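Local coordinates for flagellar biosynthesis protein flhA (Bacillus subtilis, PDB 3MIX), which takes part in the export of flagellar proteins, providing an adaptor for delivery of late flagellar building blocks to the type III secretion system, at residues L240-I243 / F244-A248. Residues are numbered along the deposited sequence; the frame is centred on the assembly and turned at random.
Sequences LVTI and FETLA
I243 meets both F244 and L247 on the apolar flank of helix 240-250. Its CG2 methyl lies 4.1 Å from CD1 of L247, the two side chains running alongside each other, and 4.2 Å from CD1 of F244. Because CG1 is turned anti to the carbonyl carbon (chi1 -66°), CG2 is left beside that carbon and is the branch that reaches L247, one turn on. A branched aliphatic residue suits the place, giving this methyl to L247 while the residue also packs on T264 of helix 257-267. F244 brings an edge of its ring to the preceding turn, CD1 standing 3.3 Å from O of L240, which also accepts the F244 N-H. A flat, bulky ring fits here because I199 and L202 of helix 192-205 and L209 and V213 of helix 207-213 close around it.

E245, on the exposed flank, runs extended alongside V241, its OE2 3.7 Å from CG1 of the valine. Glutamate suits this position: its chain lies along V241 while OE1 accepts a long bond from a water that also binds OG1 of T242. T246 is buried, and its hydroxyl is satisfied within the helix: OG1 donates to O of T242 at 2.8 Å from above the carbonyl plane, while T246 N reaches the same oxygen from the opposite face at 3.0 Å. A valine in its place would probably leave T242 O with the backbone N-H as its one donor from this residue, and set a methyl against a polar oxygen.

Successive i to i+4 backbone bonds, with a buried threonine hydroxyl returning to the carbonyl four residues back, are characteristic of a regular alpha-helix, here packed between neighbouring helices in the cytosolic domain of FlhA.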
# COMPACT_ATOMS: atom_id res chain seq x y z
N LEU A 240 -10.47 -11.25 6.86
CA LEU A 240 -9.48 -12.04 7.55
C LEU A 240 -9.84 -13.52 7.55
O LEU A 240 -8.94 -14.38 7.51
CB LEU A 240 -9.30 -11.55 8.99
CG LEU A 240 -8.64 -10.19 9.20
CD1 LEU A 240 -8.75 -9.77 10.69
CD2 LEU A 240 -7.17 -10.22 8.72
N VAL A 241 -11.15 -13.81 7.60
CA VAL A 241 -11.64 -15.18 7.58
C VAL A 241 -11.20 -15.91 6.32
O VAL A 241 -10.58 -16.97 6.39
CB VAL A 241 -13.19 -15.25 7.81
CG1 VAL A 241 -13.72 -16.69 7.67
CG2 VAL A 241 -13.50 -14.69 9.23
N THR A 242 -11.51 -15.32 5.17
CA THR A 242 -11.17 -15.92 3.89
C THR A 242 -9.66 -16.01 3.74
O THR A 242 -9.18 -17.05 3.32
CB THR A 242 -11.84 -15.19 2.71
OG1 THR A 242 -13.27 -15.26 2.86
CG2 THR A 242 -11.41 -15.81 1.33
N ILE A 243 -8.93 -14.94 4.09
CA ILE A 243 -7.45 -14.97 4.08
C ILE A 243 -6.90 -16.17 4.86
O ILE A 243 -6.13 -16.95 4.32
CB ILE A 243 -6.80 -13.61 4.53
CG1 ILE A 243 -7.12 -12.50 3.52
CG2 ILE A 243 -5.27 -13.76 4.77
CD1 ILE A 243 -6.90 -11.06 4.09
N PHE A 244 -7.34 -16.32 6.11
CA PHE A 244 -6.88 -17.41 6.97
C PHE A 244 -7.34 -18.82 6.55
O PHE A 244 -6.58 -19.79 6.72
CB PHE A 244 -7.18 -17.12 8.45
CG PHE A 244 -6.10 -16.28 9.12
CD1 PHE A 244 -5.92 -14.94 8.77
CD2 PHE A 244 -5.25 -16.85 10.07
CE1 PHE A 244 -4.94 -14.19 9.38
CE2 PHE A 244 -4.27 -16.09 10.68
CZ PHE A 244 -4.11 -14.77 10.33
N GLU A 245 -8.54 -18.94 5.98
CA GLU A 245 -9.02 -20.23 5.45
C GLU A 245 -8.12 -20.66 4.28
O GLU A 245 -7.76 -21.84 4.14
CB GLU A 245 -10.53 -20.19 5.07
CG GLU A 245 -11.46 -20.02 6.28
CD GLU A 245 -12.98 -20.12 5.97
OE1 GLU A 245 -13.38 -19.98 4.80
OE2 GLU A 245 -13.78 -20.35 6.92
N THR A 246 -7.73 -19.69 3.46
CA THR A 246 -6.81 -19.96 2.35
C THR A 246 -5.42 -20.35 2.89
O THR A 246 -4.82 -21.33 2.42
CB THR A 246 -6.67 -18.72 1.39
OG1 THR A 246 -7.97 -18.19 1.10
CG2 THR A 246 -6.00 -19.13 0.11
N LEU A 247 -4.95 -19.62 3.88
CA LEU A 247 -3.68 -19.96 4.51
C LEU A 247 -3.73 -21.35 5.16
O LEU A 247 -2.73 -22.07 5.10
CB LEU A 247 -3.23 -18.91 5.54
CG LEU A 247 -2.95 -17.51 4.97
CD1 LEU A 247 -2.53 -16.53 6.10
CD2 LEU A 247 -1.92 -17.52 3.79
N ALA A 248 -4.86 -21.71 5.78
CA ALA A 248 -5.01 -23.02 6.40
C ALA A 248 -4.93 -24.12 5.34
O ALA A 248 -4.26 -25.11 5.54
CB ALA A 248 -6.32 -23.14 7.19
O HOH W 1 -14.08 -17.81 2.47